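PDB 3NGW: molybdopterin-guanine dinucleotide biosynthesis protein A (MobA) from Archaeoglobus fulgidus, which probably transfers a nucleotide from GTP to molybdopterin in building the guanine dinucleotide form of the molybdenum cofactor. Local coordinates for residues Lys68-Ile73 and Gly145-Leu150; Gly75-Leu80 and Ser133-Leu138. One frame throughout, in Å; residues are numbered along the deposited sequence.

Contact 1 (Lys68-Ile73 and Gly145-Leu150); sequences KGVGSI and GIRKIL
The chain paths of K68-I73 and G145-L150 draw together at two places, with CA atoms 6.7 Å apart for G71 and R147 and 6.1 Å for I73 and I149. In this MobA-like nucleotidyltransferase domain of the GT-A type, the first segment leads into helix 72-83, with G71 at its N-cap position, while the second links helix 135-143 to helix 150-154. G145 closes the former of these with a Schellman motif. No direct hydrogen bond joins the segments; one water bridges them, donating to R147 O and accepting a weak bond from S72 N. The buried part of the contact is I73. Its CG1 lies anti to the carbonyl carbon (chi1 -58°), and the extended end packs CD1 against the I146-I149 backbone, 3.3 Å from I146 O and 3.5 Å from I149 N. The I73 and I149 side chains run antiparallel alongside one another, CG1 of I73 meeting CD1 of I149 at 3.4 Å. Toward the surface, a bend at chi3 (60°) turns the R147 guanidinium back toward V70 and G71. V70 CG1 stands over one face, 4.1 Å off the guanidinium plane and displaced from its centre, and NH2 of R147 lies 3.8 Å from G71 CA.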
ATOM      1  N   LYS A  68     -17.941   2.829  -4.270  1.00 57.57           N
ATOM      2  CA  LYS A  68     -17.288   2.313  -5.459  1.00 53.23           C
ATOM      3  C   LYS A  68     -16.244   3.239  -6.089  1.00 53.12           C
ATOM      4  O   LYS A  68     -16.277   3.494  -7.295  1.00 53.66           O
ATOM      5  CB  LYS A  68     -18.362   1.940  -6.491  1.00 48.48           C
ATOM      6  CG  LYS A  68     -19.595   1.270  -5.879  1.00 57.12           C
ATOM      7  CD  LYS A  68     -20.432   0.530  -6.923  1.00 67.27           C
ATOM      8  CE  LYS A  68     -19.948  -0.917  -7.137  1.00 73.13           C
ATOM      9  NZ  LYS A  68     -18.497  -1.046  -7.507  1.00 61.38           N
ATOM     10  N   GLY A  69     -15.322   3.744  -5.274  1.00 51.34           N
ATOM     11  CA  GLY A  69     -14.269   4.604  -5.792  1.00 49.74           C
ATOM     12  C   GLY A  69     -13.200   3.742  -6.454  1.00 53.17           C
ATOM     13  O   GLY A  69     -12.973   2.607  -6.034  1.00 52.09           O
ATOM     14  N   VAL A  70     -12.537   4.267  -7.481  1.00 52.02           N
ATOM     15  CA  VAL A  70     -11.511   3.498  -8.186  1.00 48.71           C
ATOM     16  C   VAL A  70     -10.094   4.080  -8.065  1.00 50.16           C
ATOM     17  O   VAL A  70      -9.908   5.298  -8.082  1.00 46.25           O
ATOM     18  CB  VAL A  70     -11.858   3.375  -9.693  1.00 55.09           C
ATOM     19  CG1 VAL A  70     -10.949   2.354 -10.352  1.00 51.36           C
ATOM     20  CG2 VAL A  70     -13.323   2.980  -9.870  1.00 54.82           C
ATOM     21  N   GLY A  71      -9.099   3.201  -7.944  1.00 44.33           N
ATOM     22  CA  GLY A  71      -7.716   3.648  -7.846  1.00 42.56           C
ATOM     23  C   GLY A  71      -7.115   3.607  -6.451  1.00 40.25           C
ATOM     24  O   GLY A  71      -7.748   3.141  -5.511  1.00 38.52           O
ATOM     25  N   SER A  72      -5.895   4.116  -6.315  1.00 35.72           N
ATOM     26  CA  SER A  72      -5.203   4.119  -5.035  1.00 39.21           C
ATOM     27  C   SER A  72      -5.828   5.056  -4.004  1.00 37.19           C
ATOM     28  O   SER A  72      -5.992   4.686  -2.842  1.00 37.40           O
ATOM     29  CB  SER A  72      -3.737   4.484  -5.251  1.00 41.30           C
ATOM     30  OG  SER A  72      -3.128   3.556  -6.125  1.00 52.02           O
ATOM     31  N   ILE A  73      -6.162   6.271  -4.433  1.00 38.59           N
ATOM     32  CA  ILE A  73      -6.778   7.262  -3.555  1.00 35.93           C
ATOM     33  C   ILE A  73      -8.061   6.716  -2.914  1.00 37.74           C
ATOM     34  O   ILE A  73      -8.355   6.999  -1.754  1.00 35.10           O
ATOM     35  CB  ILE A  73      -7.147   8.544  -4.328  1.00 36.02           C
ATOM     36  CG1 ILE A  73      -5.910   9.147  -4.987  1.00 40.94           C
ATOM     37  CG2 ILE A  73      -7.751   9.560  -3.380  1.00 30.21           C
ATOM     38  CD1 ILE A  73      -6.228  10.370  -5.853  1.00 29.17           C
ATOM     39  N   GLY A 145     -13.305  13.147  -9.367  1.00 35.07           N
ATOM     40  CA  GLY A 145     -12.743  12.392 -10.473  1.00 25.51           C
ATOM     41  C   GLY A 145     -11.261  12.663 -10.688  1.00 38.53           C
ATOM     42  O   GLY A 145     -10.786  12.693 -11.823  1.00 41.68           O
ATOM     43  N   ILE A 146     -10.523  12.883  -9.605  1.00 42.44           N
ATOM     44  CA  ILE A 146      -9.087  13.124  -9.709  1.00 43.22           C
ATOM     45  C   ILE A 146      -8.337  11.867  -9.265  1.00 46.21           C
ATOM     46  O   ILE A 146      -8.421  11.465  -8.105  1.00 61.51           O
ATOM     47  CB  ILE A 146      -8.653  14.320  -8.829  1.00 38.79           C
ATOM     48  CG1 ILE A 146      -9.253  15.614  -9.379  1.00 42.31           C
ATOM     49  CG2 ILE A 146      -7.141  14.423  -8.801  1.00 44.72           C
ATOM     50  CD1 ILE A 146      -8.979  16.835  -8.541  1.00 39.64           C
ATOM     51  N   ARG A 147      -7.614  11.239 -10.184  1.00 56.60           N
ATOM     52  CA  ARG A 147      -6.884  10.025  -9.843  1.00 60.26           C
ATOM     53  C   ARG A 147      -5.387  10.249  -9.652  1.00 60.75           C
ATOM     54  O   ARG A 147      -4.587   9.327  -9.806  1.00 67.89           O
ATOM     55  CB  ARG A 147      -7.129   8.945 -10.899  1.00 63.70           C
ATOM     56  CG  ARG A 147      -8.572   8.438 -10.927  1.00 74.47           C
ATOM     57  CD  ARG A 147      -8.738   7.223 -11.838  1.00 83.64           C
ATOM     58  NE  ARG A 147      -7.899   6.101 -11.413  1.00 84.24           N
ATOM     59  CZ  ARG A 147      -7.872   4.913 -12.011  1.00 83.82           C
ATOM     60  NH1 ARG A 147      -8.639   4.677 -13.070  1.00 86.41           N
ATOM     61  NH2 ARG A 147      -7.073   3.960 -11.551  1.00 76.74           N
ATOM     62  N   LYS A 148      -5.017  11.477  -9.309  1.00 53.50           N
ATOM     63  CA  LYS A 148      -3.623  11.827  -9.078  1.00 52.76           C
ATOM     64  C   LYS A 148      -3.431  12.173  -7.603  1.00 48.20           C
ATOM     65  O   LYS A 148      -3.724  13.287  -7.171  1.00 46.28           O
ATOM     66  CB  LYS A 148      -3.229  13.016  -9.954  1.00 62.27           C
ATOM     67  CG  LYS A 148      -2.171  12.703 -11.002  1.00 67.26           C
ATOM     68  CD  LYS A 148      -2.662  11.689 -12.030  1.00 77.26           C
ATOM     69  CE  LYS A 148      -1.563  11.330 -13.027  1.00 76.89           C
ATOM     70  NZ  LYS A 148      -2.012  10.331 -14.033  1.00 71.78           N
ATOM     71  N   ILE A 149      -2.929  11.210  -6.841  1.00 45.50           N
ATOM     72  CA  ILE A 149      -2.720  11.386  -5.407  1.00 49.87           C
ATOM     73  C   ILE A 149      -1.988  12.687  -5.059  1.00 49.83           C
ATOM     74  O   ILE A 149      -2.254  13.294  -4.023  1.00 49.03           O
ATOM     75  CB  ILE A 149      -1.945  10.173  -4.819  1.00 44.96           C
ATOM     76  CG1 ILE A 149      -2.021  10.186  -3.294  1.00 45.63           C
ATOM     77  CG2 ILE A 149      -0.493  10.199  -5.288  1.00 42.10           C
ATOM     78  CD1 ILE A 149      -3.387   9.864  -2.746  1.00 40.38           C
ATOM     79  N   LEU A 150      -1.084  13.121  -5.930  1.00 55.95           N
ATOM     80  CA  LEU A 150      -0.315  14.341  -5.690  1.00 54.48           C
ATOM     81  C   LEU A 150      -1.186  15.584  -5.527  1.00 52.25           C
ATOM     82  O   LEU A 150      -0.826  16.517  -4.809  1.00 50.85           O
ATOM     83  CB  LEU A 150       0.687  14.569  -6.830  1.00 66.40           C
ATOM     84  CG  LEU A 150       1.716  13.468  -7.125  1.00 75.33           C
ATOM     85  CD1 LEU A 150       2.464  13.122  -5.838  1.00 67.23           C
ATOM     86  CD2 LEU A 150       1.021  12.224  -7.692  1.00 65.64           C
TER
HETATM   87  O   HOH W   1      -5.628   7.057  -7.969  1.00 50.51           O

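Contact 2 (Gly75-Leu80 and Ser133-Leu138); sequences GIHAAL and SAADEL. With CA (calcium ion), chain B.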
ATOM      1  N   GLY A  75      -8.656   3.588  -2.371  1.00 34.57           N
ATOM      2  CA  GLY A  75      -8.266   2.502  -1.496  1.00 35.26           C
ATOM      3  C   GLY A  75      -7.763   3.026  -0.167  1.00 33.19           C
ATOM      4  O   GLY A  75      -8.091   2.473   0.877  1.00 32.35           O
ATOM      5  N   ILE A  76      -6.960   4.087  -0.205  1.00 29.57           N
ATOM      6  CA  ILE A  76      -6.429   4.685   1.013  1.00 26.61           C
ATOM      7  C   ILE A  76      -7.592   5.282   1.799  1.00 34.24           C
ATOM      8  O   ILE A  76      -7.728   5.054   3.006  1.00 39.26           O
ATOM      9  CB  ILE A  76      -5.400   5.786   0.682  1.00 26.49           C
ATOM     10  CG1 ILE A  76      -4.170   5.155   0.029  1.00 29.92           C
ATOM     11  CG2 ILE A  76      -4.988   6.534   1.946  1.00 25.56           C
ATOM     12  CD1 ILE A  76      -3.194   6.174  -0.554  1.00 30.33           C
ATOM     13  N   HIS A  77      -8.441   6.030   1.100  1.00 29.76           N
ATOM     14  CA  HIS A  77      -9.614   6.650   1.706  1.00 35.00           C
ATOM     15  C   HIS A  77     -10.461   5.599   2.413  1.00 34.40           C
ATOM     16  O   HIS A  77     -10.901   5.802   3.540  1.00 30.94           O
ATOM     17  CB  HIS A  77     -10.452   7.352   0.626  1.00 45.35           C
ATOM     18  CG  HIS A  77     -11.776   7.858   1.112  1.00 29.44           C
ATOM     19  ND1 HIS A  77     -12.955   7.172   0.913  1.00 28.06           N
ATOM     20  CD2 HIS A  77     -12.103   8.977   1.807  1.00 26.85           C
ATOM     21  CE1 HIS A  77     -13.952   7.845   1.463  1.00 28.34           C
ATOM     22  NE2 HIS A  77     -13.462   8.942   2.013  1.00 30.10           N
ATOM     23  N   ALA A  78     -10.678   4.476   1.736  1.00 32.71           N
ATOM     24  CA  ALA A  78     -11.466   3.388   2.293  1.00 28.42           C
ATOM     25  C   ALA A  78     -10.878   2.920   3.620  1.00 30.16           C
ATOM     26  O   ALA A  78     -11.606   2.704   4.593  1.00 29.55           O
ATOM     27  CB  ALA A  78     -11.522   2.222   1.305  1.00 25.51           C
ATOM     28  N   ALA A  79      -9.562   2.750   3.662  1.00 22.98           N
ATOM     29  CA  ALA A  79      -8.908   2.308   4.892  1.00 29.20           C
ATOM     30  C   ALA A  79      -9.068   3.351   6.000  1.00 24.36           C
ATOM     31  O   ALA A  79      -9.330   3.006   7.144  1.00 29.35           O
ATOM     32  CB  ALA A  79      -7.421   2.027   4.634  1.00 21.96           C
ATOM     33  N   LEU A  80      -8.906   4.628   5.668  1.00 29.26           N
ATOM     34  CA  LEU A  80      -9.059   5.660   6.679  1.00 23.76           C
ATOM     35  C   LEU A  80     -10.474   5.677   7.247  1.00 32.32           C
ATOM     36  O   LEU A  80     -10.660   5.861   8.454  1.00 32.94           O
ATOM     37  CB  LEU A  80      -8.703   7.032   6.112  1.00 28.95           C
ATOM     38  CG  LEU A  80      -7.231   7.147   5.701  1.00 28.04           C
ATOM     39  CD1 LEU A  80      -6.979   8.521   5.137  1.00 30.15           C
ATOM     40  CD2 LEU A  80      -6.319   6.884   6.894  1.00 28.36           C
ATOM     41  N   SER A 133      -7.162  12.525   9.459  1.00 38.39           N
ATOM     42  CA  SER A 133      -7.361  13.922   9.083  1.00 38.52           C
ATOM     43  C   SER A 133      -7.136  14.207   7.596  1.00 37.55           C
ATOM     44  O   SER A 133      -7.527  15.267   7.099  1.00 39.74           O
ATOM     45  CB  SER A 133      -6.454  14.807   9.933  1.00 33.66           C
ATOM     46  OG  SER A 133      -5.106  14.361   9.896  1.00 43.07           O
ATOM     47  N   ALA A 134      -6.527  13.247   6.902  1.00 30.05           N
ATOM     48  CA  ALA A 134      -6.244  13.350   5.477  1.00 27.90           C
ATOM     49  C   ALA A 134      -7.376  12.794   4.611  1.00 33.52           C
ATOM     50  O   ALA A 134      -7.401  13.012   3.405  1.00 35.62           O
ATOM     51  CB  ALA A 134      -4.958  12.607   5.167  1.00 34.71           C
ATOM     52  N   ALA A 135      -8.315  12.083   5.227  1.00 28.83           N
ATOM     53  CA  ALA A 135      -9.423  11.470   4.495  1.00 32.78           C
ATOM     54  C   ALA A 135     -10.348  12.396   3.695  1.00 35.86           C
ATOM     55  O   ALA A 135     -10.781  12.032   2.603  1.00 36.66           O
ATOM     56  CB  ALA A 135     -10.259  10.616   5.442  1.00 35.85           C
ATOM     57  N   ASP A 136     -10.662  13.573   4.225  1.00 34.35           N
ATOM     58  CA  ASP A 136     -11.550  14.484   3.518  1.00 33.21           C
ATOM     59  C   ASP A 136     -10.996  14.943   2.185  1.00 31.02           C
ATOM     60  O   ASP A 136     -11.703  14.937   1.182  1.00 32.55           O
ATOM     61  CB  ASP A 136     -11.868  15.714   4.372  1.00 44.49           C
ATOM     62  CG  ASP A 136     -12.702  15.380   5.586  1.00 51.03           C
ATOM     63  OD1 ASP A 136     -13.631  14.553   5.459  1.00 43.91           O
ATOM     64  OD2 ASP A 136     -12.435  15.949   6.669  1.00 58.00           O
ATOM     65  N   GLU A 137      -9.736  15.356   2.177  1.00 32.55           N
ATOM     66  CA  GLU A 137      -9.114  15.820   0.947  1.00 36.71           C
ATOM     67  C   GLU A 137      -9.025  14.686  -0.080  1.00 42.58           C
ATOM     68  O   GLU A 137      -9.170  14.914  -1.286  1.00 46.29           O
ATOM     69  CB  GLU A 137      -7.727  16.397   1.239  1.00 39.80           C
ATOM     70  CG  GLU A 137      -7.438  17.669   0.464  1.00 52.37           C
ATOM     71  CD  GLU A 137      -8.567  18.686   0.568  1.00 54.01           C
ATOM     72  OE1 GLU A 137      -8.911  19.095   1.705  1.00 57.25           O
ATOM     73  OE2 GLU A 137      -9.114  19.066  -0.491  1.00 54.45           O
ATOM     74  N   LEU A 138      -8.796  13.466   0.397  1.00 34.32           N
ATOM     75  CA  LEU A 138      -8.715  12.308  -0.488  1.00 34.93           C
ATOM     76  C   LEU A 138     -10.087  12.002  -1.064  1.00 33.32           C
ATOM     77  O   LEU A 138     -10.215  11.665  -2.238  1.00 42.39           O
ATOM     78  CB  LEU A 138      -8.188  11.078   0.265  1.00 26.15           C
ATOM     79  CG  LEU A 138      -6.730  11.128   0.737  1.00 32.25           C
ATOM     80  CD1 LEU A 138      -6.342   9.797   1.378  1.00 28.59           C
ATOM     81  CD2 LEU A 138      -5.824  11.412  -0.450  1.00 24.70           C
TER
HETATM   82 CA    CA B 209     -14.780  15.257   8.054  1.00 57.43          CA
HETATM   83  O   HOH W   2     -13.080  12.962   8.319  1.00 34.92           O
HETATM   84  O   HOH W   3     -16.677  15.789   6.096  1.00 60.78           O
HETATM   85  O   HOH W   4     -15.683  12.923   7.388  1.00 40.64           O
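L138 meets I76 and L80 through a single methyl, CD1, which lies 3.6 Å from I76 CG2 and 4.0 Å from L80 CD1. L138 and I76 meet at a slant, methyl to methyl, and I76 offers the branch that stands anti to its own backbone N. One turn earlier on the same helix, A135 fills the neighbouring place: its CB is 3.9 Å from L80 CD1, a methyl that also rests against the backbone N of A135. The extended side chain of L80 carries CD1 across to A135. These residues form a buried, apolar helix-to-helix interface between helices 72-83 and 135-143 of the MobA-like, GT-A-type domain; Y130 of the central sheet touches both I76 and L80. H77 flanks the apolar residues and shares A135 with L80. With CG anti to the backbone N (chi1 172°), its imidazole reaches over to helix 135-143 and sets an edge at A135 O, CD2 approaching this oxygen at 3.4 Å near the ring plane. ND1 is hydrogen-bonded to D65, which helps to fix the ring's rotation. On a different side of helix 135-143, D136 faces away from the interface. Its OD1 forms a salt bridge with R81, linking the two helices a second time, and OD2 binds a calcium ion at 2.8 Å. Three waters also lie in the calcium's shell, and D136 OD1 is 2.9 Å from the calcium.

How the contacts relate
Contacts 1 and 2 have centres 10 Å apart and lie on the same side of the chain's centre, within one MobA-like domain. Both use helix 72-83: contact 1 its first two residues, contact 2 residues 75-80. Along the chain the order is 68-73, 75-80, 133-138, 145-150, so contact 2 falls between the two halves of contact 1. The intervening chain includes strands 86-90, 115-119 and 129-130 of the mixed sheet. The contacts also touch directly, I73 CG2 lying 3.4 Å from L138 O and I149 CD1 3.7 Å from L138 CD2. Together they form a continuous packed zone, from buried helix pairing to the exposed linker before helix 150-154.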